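Long-range contacts in NADH dehydrogenase, putative (Plasmodium falciparum, PDB 5JWC), which oxidises NADH with a bound FAD and, as a type II NADH dehydrogenase, probably passes the electrons to ubiquinone in the parasite's respiratory chain: residues D324-R328 and E430-L434; P348-H354 and T382-L386; I358-T363 and K375-L379; N365-S369 and K397-P403. All coordinates share one frame; numbering follows the deposited sequence.

Contact 1 of 4, residues D324-R328 and E430-L434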
loop_
_atom_site.group_PDB
_atom_site.type_symbol
_atom_site.label_atom_id
_atom_site.label_comp_id
_atom_site.label_asym_id
_atom_site.label_seq_id
_atom_site.Cartn_x
_atom_site.Cartn_y
_atom_site.Cartn_z
ATOM N N ASP A 324 -4.625 -13.321 -38.058
ATOM C CA ASP A 324 -5.725 -13.814 -38.871
ATOM C C ASP A 324 -6.909 -14.204 -37.993
ATOM O O ASP A 324 -6.887 -13.992 -36.772
ATOM C CB ASP A 324 -5.278 -14.997 -39.755
ATOM C CG ASP A 324 -4.831 -16.239 -38.954
ATOM O OD1 ASP A 324 -4.104 -17.065 -39.560
ATOM O OD2 ASP A 324 -5.196 -16.423 -37.762
ATOM N N GLU A 325 -7.922 -14.807 -38.608
ATOM C CA GLU A 325 -9.182 -15.099 -37.926
ATOM C C GLU A 325 -9.041 -16.142 -36.827
ATOM O O GLU A 325 -9.972 -16.371 -36.049
ATOM C CB GLU A 325 -10.240 -15.539 -38.940
ATOM C CG GLU A 325 -9.964 -16.890 -39.656
ATOM C CD GLU A 325 -8.924 -16.819 -40.771
ATOM O OE1 GLU A 325 -8.468 -15.716 -41.139
ATOM O OE2 GLU A 325 -8.556 -17.891 -41.292
ATOM N N LYS A 326 -7.859 -16.753 -36.750
ATOM C CA LYS A 326 -7.583 -17.776 -35.748
ATOM C C LYS A 326 -6.565 -17.261 -34.731
ATOM O O LYS A 326 -6.070 -18.024 -33.896
ATOM C CB LYS A 326 -7.079 -19.059 -36.428
ATOM C CG LYS A 326 -8.189 -19.872 -37.073
ATOM C CD LYS A 326 -7.633 -20.935 -38.023
ATOM C CE LYS A 326 -8.768 -21.711 -38.678
ATOM N NZ LYS A 326 -8.299 -22.610 -39.790
ATOM N N LEU A 327 -6.270 -15.964 -34.847
ATOM C CA LEU A 327 -5.420 -15.183 -33.941
ATOM C C LEU A 327 -3.937 -15.446 -34.167
ATOM O O LEU A 327 -3.109 -15.077 -33.331
ATOM C CB LEU A 327 -5.786 -15.429 -32.460
ATOM C CG LEU A 327 -7.235 -15.151 -32.078
ATOM C CD1 LEU A 327 -7.479 -15.268 -30.569
ATOM C CD2 LEU A 327 -7.634 -13.767 -32.570
ATOM N N ARG A 328 -3.608 -16.066 -35.303
ATOM C CA ARG A 328 -2.207 -16.287 -35.675
ATOM C C ARG A 328 -1.604 -15.042 -36.292
ATOM O O ARG A 328 -2.195 -14.446 -37.181
ATOM C CB ARG A 328 -2.085 -17.470 -36.654
ATOM C CG ARG A 328 -2.593 -18.769 -36.052
ATOM C CD ARG A 328 -2.629 -19.921 -37.041
ATOM N NE ARG A 328 -3.413 -19.583 -38.223
ATOM C CZ ARG A 328 -3.575 -20.389 -39.263
ATOM N NH1 ARG A 328 -4.307 -19.994 -40.296
ATOM N NH2 ARG A 328 -3.012 -21.589 -39.265
ATOM N N GLU A 430 -10.876 -13.958 -26.008
ATOM C CA GLU A 430 -9.835 -14.436 -26.925
ATOM C C GLU A 430 -8.933 -15.444 -26.224
ATOM O O GLU A 430 -8.476 -16.438 -26.828
ATOM C CB GLU A 430 -8.983 -13.280 -27.464
ATOM C CG GLU A 430 -9.675 -12.379 -28.484
ATOM C CD GLU A 430 -8.988 -11.021 -28.634
ATOM O OE1 GLU A 430 -7.792 -10.908 -28.277
ATOM O OE2 GLU A 430 -9.642 -10.055 -29.105
ATOM N N ALA A 431 -8.631 -15.155 -24.960
ATOM C CA ALA A 431 -7.802 -16.039 -24.157
ATOM C C ALA A 431 -8.479 -17.385 -23.959
ATOM O O ALA A 431 -7.811 -18.416 -24.006
ATOM C CB ALA A 431 -7.468 -15.397 -22.782
ATOM N N TYR A 432 -9.783 -17.383 -23.685
ATOM C CA TYR A 432 -10.482 -18.634 -23.466
ATOM C C TYR A 432 -10.609 -19.410 -24.785
ATOM O O TYR A 432 -10.456 -20.638 -24.802
ATOM C CB TYR A 432 -11.845 -18.406 -22.807
ATOM C CG TYR A 432 -11.698 -18.107 -21.318
ATOM C CD1 TYR A 432 -10.496 -18.382 -20.661
ATOM C CD2 TYR A 432 -12.750 -17.582 -20.564
ATOM C CE1 TYR A 432 -10.331 -18.126 -19.305
ATOM C CE2 TYR A 432 -12.598 -17.330 -19.199
ATOM C CZ TYR A 432 -11.378 -17.605 -18.577
ATOM O OH TYR A 432 -11.186 -17.360 -17.223
ATOM N N TYR A 433 -10.898 -18.692 -25.870
ATOM C CA TYR A 433 -10.981 -19.297 -27.195
ATOM C C TYR A 433 -9.667 -20.000 -27.534
ATOM O O TYR A 433 -9.660 -21.173 -27.912
ATOM C CB TYR A 433 -11.321 -18.236 -28.264
ATOM C CG TYR A 433 -10.927 -18.614 -29.678
ATOM C CD1 TYR A 433 -11.781 -19.367 -30.488
ATOM C CD2 TYR A 433 -9.705 -18.214 -30.204
ATOM C CE1 TYR A 433 -11.416 -19.715 -31.797
ATOM C CE2 TYR A 433 -9.332 -18.557 -31.500
ATOM C CZ TYR A 433 -10.190 -19.304 -32.290
ATOM O OH TYR A 433 -9.799 -19.638 -33.576
ATOM N N LEU A 434 -8.558 -19.282 -27.382
ATOM C CA LEU A 434 -7.285 -19.760 -27.880
ATOM C C LEU A 434 -6.700 -20.875 -26.999
ATOM O O LEU A 434 -6.122 -21.839 -27.512
ATOM C CB LEU A 434 -6.300 -18.612 -28.001
ATOM C CG LEU A 434 -4.969 -18.981 -28.641
ATOM C CD1 LEU A 434 -5.244 -19.551 -30.055
ATOM C CD2 LEU A 434 -4.071 -17.751 -28.677
HETATM O O HOH W 1 -6.864 -20.455 -33.232
#

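Contact 2 of 4, residues P348-H354 and T382-L386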
loop_
_atom_site.group_PDB
_atom_site.type_symbol
_atom_site.label_atom_id
_atom_site.label_comp_id
_atom_site.label_asym_id
_atom_site.label_seq_id
_atom_site.Cartn_x
_atom_site.Cartn_y
_atom_site.Cartn_z
ATOM N N PRO A 348 -9.197 -10.893 -41.128
ATOM C CA PRO A 348 -9.666 -12.246 -41.423
ATOM C C PRO A 348 -9.439 -12.632 -42.874
ATOM O O PRO A 348 -9.188 -11.761 -43.708
ATOM C CB PRO A 348 -11.161 -12.177 -41.125
ATOM C CG PRO A 348 -11.501 -10.752 -41.397
ATOM C CD PRO A 348 -10.315 -9.951 -40.946
ATOM N N LYS A 349 -9.517 -13.933 -43.136
ATOM C CA LYS A 349 -9.514 -14.466 -44.486
ATOM C C LYS A 349 -10.609 -13.766 -45.291
ATOM O O LYS A 349 -11.741 -13.655 -44.830
ATOM C CB LYS A 349 -9.742 -15.977 -44.459
ATOM C CG LYS A 349 -9.738 -16.627 -45.838
ATOM C CD LYS A 349 -10.217 -18.064 -45.756
ATOM C CE LYS A 349 -9.197 -18.945 -45.059
ATOM N NZ LYS A 349 -9.685 -20.344 -44.934
ATOM N N LEU A 350 -10.265 -13.315 -46.496
ATOM C CA LEU A 350 -11.161 -12.497 -47.306
ATOM C C LEU A 350 -12.202 -13.331 -48.047
ATOM O O LEU A 350 -11.870 -14.239 -48.810
ATOM C CB LEU A 350 -10.349 -11.664 -48.297
ATOM C CG LEU A 350 -9.402 -10.650 -47.655
ATOM C CD1 LEU A 350 -8.336 -10.171 -48.637
ATOM C CD2 LEU A 350 -10.192 -9.458 -47.111
ATOM N N LEU A 351 -13.465 -12.995 -47.812
ATOM C CA LEU A 351 -14.595 -13.609 -48.497
ATOM C C LEU A 351 -14.398 -13.525 -50.007
ATOM O O LEU A 351 -14.591 -14.505 -50.731
ATOM C CB LEU A 351 -15.889 -12.896 -48.116
ATOM C CG LEU A 351 -16.464 -13.192 -46.736
ATOM C CD1 LEU A 351 -17.598 -12.246 -46.427
ATOM C CD2 LEU A 351 -16.939 -14.621 -46.661
ATOM N N HIS A 352 -14.021 -12.339 -50.476
ATOM C CA HIS A 352 -14.018 -12.110 -51.913
ATOM C C HIS A 352 -12.885 -12.860 -52.626
ATOM O O HIS A 352 -12.931 -13.022 -53.842
ATOM C CB HIS A 352 -13.990 -10.606 -52.236
ATOM C CG HIS A 352 -12.660 -9.935 -52.073
ATOM N ND1 HIS A 352 -12.266 -9.340 -50.894
ATOM C CD2 HIS A 352 -11.685 -9.660 -52.973
ATOM C CE1 HIS A 352 -11.076 -8.775 -51.060
ATOM N NE2 HIS A 352 -10.709 -8.959 -52.314
ATOM N N GLU A 353 -11.901 -13.353 -51.875
ATOM C CA GLU A 353 -10.872 -14.207 -52.463
ATOM C C GLU A 353 -11.315 -15.653 -52.510
ATOM O O GLU A 353 -10.556 -16.509 -52.956
ATOM C CB GLU A 353 -9.557 -14.104 -51.690
ATOM C CG GLU A 353 -8.880 -12.764 -51.824
ATOM C CD GLU A 353 -7.567 -12.699 -51.065
ATOM O OE1 GLU A 353 -7.321 -13.585 -50.206
ATOM O OE2 GLU A 353 -6.780 -11.766 -51.335
ATOM N N HIS A 354 -12.544 -15.926 -52.077
ATOM C CA HIS A 354 -13.086 -17.281 -52.123
ATOM C C HIS A 354 -14.505 -17.295 -52.696
ATOM O O HIS A 354 -15.331 -18.132 -52.335
ATOM C CB HIS A 354 -13.056 -17.918 -50.724
ATOM C CG HIS A 354 -11.676 -18.047 -50.157
ATOM N ND1 HIS A 354 -10.988 -16.983 -49.610
ATOM C CD2 HIS A 354 -10.830 -19.106 -50.101
ATOM C CE1 HIS A 354 -9.791 -17.383 -49.223
ATOM N NE2 HIS A 354 -9.668 -18.665 -49.509
ATOM N N THR A 382 -15.554 -20.093 -40.619
ATOM C CA THR A 382 -14.395 -19.695 -41.403
ATOM C C THR A 382 -14.237 -18.181 -41.504
ATOM O O THR A 382 -13.123 -17.655 -41.444
ATOM C CB THR A 382 -14.470 -20.265 -42.844
ATOM O OG1 THR A 382 -14.488 -21.698 -42.802
ATOM C CG2 THR A 382 -13.294 -19.805 -43.651
ATOM N N PHE A 383 -15.348 -17.472 -41.680
ATOM C CA PHE A 383 -15.285 -16.032 -41.921
ATOM C C PHE A 383 -16.050 -15.274 -40.827
ATOM O O PHE A 383 -17.275 -15.213 -40.870
ATOM C CB PHE A 383 -15.881 -15.678 -43.293
ATOM C CG PHE A 383 -15.262 -16.407 -44.460
ATOM C CD1 PHE A 383 -14.121 -15.916 -45.081
ATOM C CD2 PHE A 383 -15.858 -17.553 -44.970
ATOM C CE1 PHE A 383 -13.574 -16.574 -46.179
ATOM C CE2 PHE A 383 -15.309 -18.222 -46.063
ATOM C CZ PHE A 383 -14.166 -17.732 -46.661
ATOM N N PRO A 384 -15.337 -14.702 -39.839
ATOM C CA PRO A 384 -16.091 -14.051 -38.751
ATOM C C PRO A 384 -16.884 -12.828 -39.233
ATOM O O PRO A 384 -17.867 -12.441 -38.601
ATOM C CB PRO A 384 -14.993 -13.637 -37.758
ATOM C CG PRO A 384 -13.765 -13.487 -38.593
ATOM C CD PRO A 384 -13.880 -14.571 -39.663
ATOM N N GLN A 385 -16.467 -12.231 -40.345
ATOM C CA GLN A 385 -17.137 -11.040 -40.849
ATOM C C GLN A 385 -18.568 -11.328 -41.367
ATOM O O GLN A 385 -19.335 -10.404 -41.594
ATOM C CB GLN A 385 -16.280 -10.350 -41.927
ATOM C CG GLN A 385 -15.993 -11.155 -43.177
ATOM C CD GLN A 385 -14.747 -12.014 -43.054
ATOM O OE1 GLN A 385 -14.590 -12.768 -42.093
ATOM N NE2 GLN A 385 -13.864 -11.919 -44.042
ATOM N N LEU A 386 -18.934 -12.598 -41.507
ATOM C CA LEU A 386 -20.298 -12.974 -41.892
ATOM C C LEU A 386 -21.231 -13.078 -40.715
ATOM O O LEU A 386 -22.432 -13.326 -40.885
ATOM C CB LEU A 386 -20.311 -14.323 -42.636
ATOM C CG LEU A 386 -19.773 -14.319 -44.055
ATOM C CD1 LEU A 386 -19.765 -15.738 -44.623
ATOM C CD2 LEU A 386 -20.632 -13.417 -44.912
#

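Contact 3 of 4, residues I358-T363 and K375-L379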
loop_
_atom_site.group_PDB
_atom_site.type_symbol
_atom_site.label_atom_id
_atom_site.label_comp_id
_atom_site.label_asym_id
_atom_site.label_seq_id
_atom_site.Cartn_x
_atom_site.Cartn_y
_atom_site.Cartn_z
ATOM N N ILE A 358 -17.671 -20.098 -52.206
ATOM C CA ILE A 358 -18.873 -19.730 -51.471
ATOM C C ILE A 358 -20.115 -19.925 -52.337
ATOM O O ILE A 358 -21.136 -20.418 -51.868
ATOM C CB ILE A 358 -18.780 -18.287 -50.949
ATOM C CG1 ILE A 358 -17.716 -18.226 -49.848
ATOM C CG2 ILE A 358 -20.115 -17.831 -50.386
ATOM C CD1 ILE A 358 -17.302 -16.846 -49.488
ATOM N N ILE A 359 -20.026 -19.536 -53.603
ATOM C CA ILE A 359 -21.136 -19.749 -54.536
ATOM C C ILE A 359 -21.574 -21.217 -54.565
ATOM O O ILE A 359 -22.760 -21.516 -54.434
ATOM C CB ILE A 359 -20.768 -19.274 -55.953
ATOM C CG1 ILE A 359 -20.747 -17.743 -55.984
ATOM C CG2 ILE A 359 -21.774 -19.790 -56.978
ATOM C CD1 ILE A 359 -19.988 -17.152 -57.143
ATOM N N LYS A 360 -20.614 -22.128 -54.716
ATOM C CA LYS A 360 -20.906 -23.568 -54.697
ATOM C C LYS A 360 -21.597 -23.991 -53.403
ATOM O O LYS A 360 -22.544 -24.769 -53.432
ATOM C CB LYS A 360 -19.620 -24.372 -54.901
ATOM C CG LYS A 360 -18.909 -24.064 -56.213
ATOM C CD LYS A 360 -17.766 -25.034 -56.487
ATOM C CE LYS A 360 -16.792 -24.437 -57.505
ATOM N NZ LYS A 360 -15.610 -25.320 -57.726
ATOM N N ILE A 361 -21.119 -23.480 -52.271
ATOM C CA ILE A 361 -21.703 -23.786 -50.966
ATOM C C ILE A 361 -23.186 -23.381 -50.873
ATOM O O ILE A 361 -24.003 -24.072 -50.256
ATOM C CB ILE A 361 -20.902 -23.086 -49.837
ATOM C CG1 ILE A 361 -19.503 -23.695 -49.726
ATOM C CG2 ILE A 361 -21.620 -23.191 -48.501
ATOM C CD1 ILE A 361 -18.617 -22.984 -48.734
ATOM N N LEU A 362 -23.528 -22.261 -51.500
ATOM C CA LEU A 362 -24.887 -21.723 -51.446
ATOM C C LEU A 362 -25.927 -22.649 -52.088
ATOM O O LEU A 362 -25.707 -23.233 -53.152
ATOM C CB LEU A 362 -24.944 -20.327 -52.078
ATOM C CG LEU A 362 -24.156 -19.274 -51.288
ATOM C CD1 LEU A 362 -24.568 -17.852 -51.669
ATOM C CD2 LEU A 362 -24.282 -19.489 -49.773
ATOM N N THR A 363 -27.049 -22.794 -51.389
ATOM C CA THR A 363 -28.139 -23.686 -51.780
ATOM C C THR A 363 -29.116 -23.017 -52.757
ATOM O O THR A 363 -29.676 -21.952 -52.490
ATOM C CB THR A 363 -28.907 -24.176 -50.515
ATOM O OG1 THR A 363 -28.298 -25.374 -50.019
ATOM C CG2 THR A 363 -30.380 -24.466 -50.811
ATOM N N LYS A 375 -26.583 -19.822 -45.031
ATOM C CA LYS A 375 -25.395 -20.639 -44.746
ATOM C C LYS A 375 -24.476 -19.934 -43.756
ATOM O O LYS A 375 -23.297 -20.286 -43.594
ATOM C CB LYS A 375 -24.621 -20.954 -46.031
ATOM C CG LYS A 375 -25.392 -21.809 -47.040
ATOM C CD LYS A 375 -25.808 -23.137 -46.419
ATOM C CE LYS A 375 -26.687 -23.937 -47.362
ATOM N NZ LYS A 375 -28.124 -23.569 -47.213
ATOM N N GLN A 376 -25.040 -18.956 -43.066
ATOM C CA GLN A 376 -24.249 -18.070 -42.242
ATOM C C GLN A 376 -23.690 -18.746 -40.987
ATOM O O GLN A 376 -22.586 -18.438 -40.574
ATOM C CB GLN A 376 -25.107 -16.853 -41.870
ATOM C CG GLN A 376 -24.390 -15.812 -41.089
ATOM C CD GLN A 376 -24.711 -15.942 -39.632
ATOM O OE1 GLN A 376 -25.665 -16.636 -39.261
ATOM N NE2 GLN A 376 -23.909 -15.305 -38.788
ATOM N N SER A 377 -24.409 -19.712 -40.430
ATOM C CA SER A 377 -23.870 -20.523 -39.337
ATOM C C SER A 377 -22.602 -21.269 -39.740
ATOM O O SER A 377 -21.616 -21.256 -39.013
ATOM C CB SER A 377 -24.902 -21.533 -38.831
ATOM O OG SER A 377 -24.889 -22.704 -39.631
ATOM N N GLU A 378 -22.639 -21.944 -40.884
ATOM C CA GLU A 378 -21.504 -22.739 -41.333
ATOM C C GLU A 378 -20.317 -21.884 -41.768
ATOM O O GLU A 378 -19.167 -22.194 -41.440
ATOM C CB GLU A 378 -21.920 -23.673 -42.473
ATOM C CG GLU A 378 -20.750 -24.346 -43.176
ATOM C CD GLU A 378 -21.163 -25.248 -44.337
ATOM O OE1 GLU A 378 -21.989 -24.825 -45.180
ATOM O OE2 GLU A 378 -20.645 -26.385 -44.404
ATOM N N LEU A 379 -20.580 -20.809 -42.501
ATOM C CA LEU A 379 -19.484 -20.054 -43.086
ATOM C C LEU A 379 -18.832 -19.142 -42.052
ATOM O O LEU A 379 -17.681 -18.734 -42.201
ATOM C CB LEU A 379 -19.996 -19.228 -44.268
ATOM C CG LEU A 379 -20.291 -19.989 -45.567
ATOM C CD1 LEU A 379 -20.980 -19.075 -46.575
ATOM C CD2 LEU A 379 -19.005 -20.569 -46.144
HETATM O O HOH W 2 -28.194 -20.921 -49.144
#

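Contact 4 of 4, residues N365-S369 and K397-P403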
loop_
_atom_site.group_PDB
_atom_site.type_symbol
_atom_site.label_atom_id
_atom_site.label_comp_id
_atom_site.label_asym_id
_atom_site.label_seq_id
_atom_site.Cartn_x
_atom_site.Cartn_y
_atom_site.Cartn_z
ATOM N N ASN A 365 -29.794 -21.914 -57.050
ATOM C CA ASN A 365 -29.002 -21.304 -58.125
ATOM C C ASN A 365 -28.954 -19.774 -58.073
ATOM O O ASN A 365 -28.235 -19.152 -58.863
ATOM C CB ASN A 365 -29.497 -21.754 -59.500
ATOM C CG ASN A 365 -29.357 -23.252 -59.713
ATOM O OD1 ASN A 365 -30.280 -24.024 -59.457
ATOM N ND2 ASN A 365 -28.187 -23.670 -60.194
ATOM N N LYS A 366 -29.711 -19.171 -57.153
ATOM C CA LYS A 366 -29.822 -17.713 -57.104
ATOM C C LYS A 366 -29.041 -17.082 -55.959
ATOM O O LYS A 366 -29.387 -17.247 -54.788
ATOM C CB LYS A 366 -31.291 -17.298 -57.014
ATOM C CG LYS A 366 -32.123 -18.116 -56.040
ATOM C CD LYS A 366 -33.605 -17.786 -56.176
ATOM C CE LYS A 366 -33.837 -16.288 -56.316
ATOM N NZ LYS A 366 -35.278 -15.976 -56.577
ATOM N N LEU A 367 -27.986 -16.355 -56.321
ATOM C CA LEU A 367 -27.125 -15.695 -55.344
ATOM C C LEU A 367 -27.802 -14.459 -54.762
ATOM O O LEU A 367 -27.757 -13.380 -55.351
ATOM C CB LEU A 367 -25.787 -15.281 -55.964
ATOM C CG LEU A 367 -25.060 -16.293 -56.838
ATOM C CD1 LEU A 367 -23.911 -15.640 -57.562
ATOM C CD2 LEU A 367 -24.570 -17.439 -55.956
ATOM N N THR A 368 -28.445 -14.634 -53.612
ATOM C CA THR A 368 -29.114 -13.542 -52.913
ATOM C C THR A 368 -28.471 -13.389 -51.538
ATOM O O THR A 368 -27.820 -14.316 -51.056
ATOM C CB THR A 368 -30.618 -13.810 -52.745
ATOM O OG1 THR A 368 -30.804 -14.917 -51.856
ATOM C CG2 THR A 368 -31.253 -14.156 -54.102
ATOM N N SER A 369 -28.647 -12.231 -50.907
ATOM C CA SER A 369 -28.115 -12.022 -49.570
ATOM C C SER A 369 -28.824 -12.957 -48.595
ATOM O O SER A 369 -28.246 -13.364 -47.589
ATOM C CB SER A 369 -28.251 -10.557 -49.148
ATOM O OG SER A 369 -29.607 -10.196 -48.980
ATOM N N LYS A 397 -29.884 -5.927 -47.569
ATOM C CA LYS A 397 -30.589 -6.938 -48.347
ATOM C C LYS A 397 -30.226 -6.768 -49.820
ATOM O O LYS A 397 -30.045 -5.651 -50.306
ATOM C CB LYS A 397 -32.100 -6.818 -48.145
ATOM C CG LYS A 397 -32.571 -7.265 -46.780
ATOM C CD LYS A 397 -34.033 -6.878 -46.539
ATOM C CE LYS A 397 -34.752 -7.882 -45.640
ATOM N NZ LYS A 397 -35.539 -7.195 -44.560
ATOM N N LYS A 398 -30.113 -7.883 -50.526
ATOM C CA LYS A 398 -29.661 -7.857 -51.904
ATOM C C LYS A 398 -30.425 -8.904 -52.702
ATOM O O LYS A 398 -30.512 -10.060 -52.289
ATOM C CB LYS A 398 -28.153 -8.118 -51.960
ATOM C CG LYS A 398 -27.425 -7.446 -53.091
ATOM C CD LYS A 398 -27.115 -5.995 -52.776
ATOM C CE LYS A 398 -26.269 -5.394 -53.895
ATOM N NZ LYS A 398 -26.268 -3.903 -53.890
ATOM N N GLY A 399 -30.979 -8.507 -53.844
ATOM C CA GLY A 399 -31.691 -9.445 -54.698
ATOM C C GLY A 399 -30.721 -10.376 -55.397
ATOM O O GLY A 399 -29.561 -10.515 -54.987
ATOM N N GLU A 400 -31.182 -11.008 -56.471
ATOM C CA GLU A 400 -30.348 -11.949 -57.196
ATOM C C GLU A 400 -29.170 -11.225 -57.840
ATOM O O GLU A 400 -29.334 -10.191 -58.469
ATOM C CB GLU A 400 -31.170 -12.691 -58.251
ATOM C CG GLU A 400 -30.387 -13.738 -59.026
ATOM C CD GLU A 400 -31.255 -14.515 -60.013
ATOM O OE1 GLU A 400 -32.498 -14.357 -59.980
ATOM O OE2 GLU A 400 -30.688 -15.284 -60.822
ATOM N N MET A 401 -27.974 -11.772 -57.672
ATOM C CA MET A 401 -26.768 -11.127 -58.160
ATOM C C MET A 401 -26.072 -11.999 -59.191
ATOM O O MET A 401 -26.155 -13.225 -59.122
ATOM C CB MET A 401 -25.801 -10.848 -57.008
ATOM C CG MET A 401 -26.119 -9.642 -56.154
ATOM S SD MET A 401 -25.167 -9.707 -54.611
ATOM C CE MET A 401 -26.147 -10.890 -53.686
ATOM N N THR A 402 -25.374 -11.373 -60.134
ATOM C CA THR A 402 -24.436 -12.095 -60.985
ATOM C C THR A 402 -23.222 -12.460 -60.130
ATOM O O THR A 402 -23.031 -11.881 -59.061
ATOM C CB THR A 402 -23.982 -11.271 -62.191
ATOM O OG1 THR A 402 -23.190 -10.173 -61.735
ATOM C CG2 THR A 402 -25.184 -10.755 -62.976
ATOM N N PRO A 403 -22.423 -13.448 -60.574
ATOM C CA PRO A 403 -21.206 -13.774 -59.825
ATOM C C PRO A 403 -20.312 -12.566 -59.521
ATOM O O PRO A 403 -19.868 -12.439 -58.374
ATOM C CB PRO A 403 -20.499 -14.772 -60.748
ATOM C CG PRO A 403 -21.632 -15.531 -61.363
ATOM C CD PRO A 403 -22.744 -14.490 -61.571
HETATM O O HOH W 3 -31.935 -11.597 -50.502
#

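Contact 1 of 4, residues D324-R328 and E430-L434
The phenol ring of Tyr433 has the carbonyl oxygen of Lys326 at its edge, near the ring plane, while Leu327 CD1 approaches the same ring obliquely, 3.7 Å from Tyr433 CD2. Phe453 adds an edge-to-face ring contact. Tyr433 projects from helix 424-440 onto a type I beta turn, Asp324 to Leu327, which follows strand 321-323 of the flavoprotein body and whose first residue also makes an Asx turn. Within the turn segment a second flat group, the guanidinium of Arg328, has Lys326 CD over one face, offset toward the rim, and the Asp324 carboxylate at its edge. That salt bridge, Arg328 NE to Asp324 OD1 at 2.9 Å, uses the syn lone pair of the oxygen. Asp324 OD2 is gripped from both faces of its plane by the backbone N of Lys326 and of Arg328, which fixes the carboxylate's rotation. Asp324 thus braces the turn from within, while backbone bonds to Phe453 and Ala339 tie it to its surroundings; its link to the helix is mostly apolar. Leu327 carries it, its CD1 also 4.0 Å from Glu430 CB and 4.4 Å from Leu434 CB. Tyr433 CG lies anti to its own backbone N (chi1 158°), which sends the ring out from the helix toward the turn. Glu430, whose side chain is about 7 Å from the FAD, turns its carboxylate to Lys344 and to the amide of Gly341. The Tyr433 hydroxyl bonds to Pro451 O and also accepts from a water at 3.1 Å from Tyr433 OH; the same water donates to Lys326 O, 2.6 Å away.

Contact 2 of 4, residues P348-H354 and T382-L386
In the loop between strand 344-346 and helix 355-361, next to the helical insertion domain, residues 348-354 pack on the short 3-10 turn 384-386 and the residues just before it. Phe383 is the centre of the contact. Its ring is held between two methyl groups, Leu351 CD2 over one face and Thr382 CG2 over the opposite one. Leu351 makes a CH-pi contact, its CD2 3.5 Å from the centre of the Phe383 ring and 20° off its normal. At the ring edge, in plane, lies Lys349 O, and the aliphatic part of Lys349 crosses the ring at a slant, its CD 3.7 Å from Phe383 CE1. The edge of Phe383 is directed at the face of His354 in an offset edge-to-face pair. His354 is itself held by ND1 donating to Leu350 O at 3.0 Å, in the plane of its ring. The one hydrogen bond across the contact runs from Gln385 NE2 to Lys349 O, 2.9 Å, with the carbonyl close to the amide plane; Gln385 NE2 also bonds to Asp414. Gln385 OE1, meanwhile, is packed 3.6 Å from Pro348 CB, buried without a polar partner. Leu351 CD1 extends the apolar patch to Leu386 CD2 at 3.6 Å. With His354 at the N-cap of helix 355-361, the arrangement, two loops closed round one aromatic ring, is consistent with the junction of an inserted helical domain and the flavoprotein body.

Contact 3 of 4, residues I358-T363 and K375-L379
Ile361 and Leu379 lie alongside each other with their tips pointing contrary ways, joining the end of helix 355-361 to the short helix 376-380, two helices of the helical insertion domain. Ile361 CD1 comes within 3.6 Å of Leu379 CD2, while the other methyl of Leu379, CD1, lies 4.1 Å from Ile358 CG2, so the two branches of one leucine reach residues a helix turn apart. Leu362 and Lys375 pass side by side in the same head-to-tail manner: Leu362 CD2 is 3.8 Å from Lys375 CG, the aliphatic part of the lysine filling in beside the apolar row. The lysine chain then bends twice, at chi2 (-58°) and chi4 (-87°), which carries CE and NZ across Thr363 at about a right angle. On the exposed side Ile361 CG2 meets the Glu378 carboxylate end, 3.7 Å from Glu378 OE1, a polar group against a methyl. Phe406 of helix 403-416 packs on Ile358 and Leu362 and ties them into the rest of the domain. A water joins the loop amide to the lysine, accepting from Thr363 N at 3.1 Å and, weakly, from Lys375 NZ at 3.3 Å.

Contact 4 of 4, residues N365-S369 and K397-P403
Two loops meet side by side at the outer end of the helical insertion domain, each running into a helix, 369-374 and 403-416. Their topology and sequence recall the paired loops of an EF-hand, although only one backbone bond, Met401 N to Leu367 O at 2.8 Å, joins them at this point. The contact is carried mainly by backbone. Glu400 CA makes a CA-H...O contact with the same Leu367 oxygen. Further along, the bonding runs both ways: Ser369 N donates nearly straight (172°) to Lys398 O at 3.2 Å, and Lys398 N donates to Ser369 OG at 2.8 Å. The serine hydroxyl reaches it because OG lies between the backbone N and the carbonyl carbon (chi1 67°). Thr368 and Thr402 both occupy N-cap positions, Thr368 OG1 bonding to Ala371 N; thus each loop ends in a capped helix. Leu367 CD1 packs 4.0 Å from Pro403 CA, and Leu367 and Met401 both touch Phe406 of helix 403-416, their link to the domain interior. On the more open side Lys366 CB rests 4.1 Å from Glu400 CD, the carboxylate carbon. Met401 bends at chi3 (-79°), and its methyl CE turns back over the other loop, with Met401 CE 3.4 Å from Leu367 O and 4.0 Å from Ser369 N.

Overall arrangement
The contacts run outward from the flavoprotein body. Contact 1 is buried, contact 2 is buried at the domain border, and contacts 3 and 4 are only partly buried. Contacts 1 and 2 meet through Glu325, which bonds to Lys349 N and packs against Pro384. Contacts 2 and 3 share an apolar patch, Leu386 on Leu379 and Leu351 on Ile358, and Gln376 bonds to Leu386 O; contact 3 reaches contact 4 through Ile359 on Leu367. Helix 403-416 lies behind contacts 2, 3 and 4. Aromatic and leucine packing dominates contacts 1 and 2, aliphatic helix packing contact 3, and backbone hydrogen bonds the outermost, contact 4.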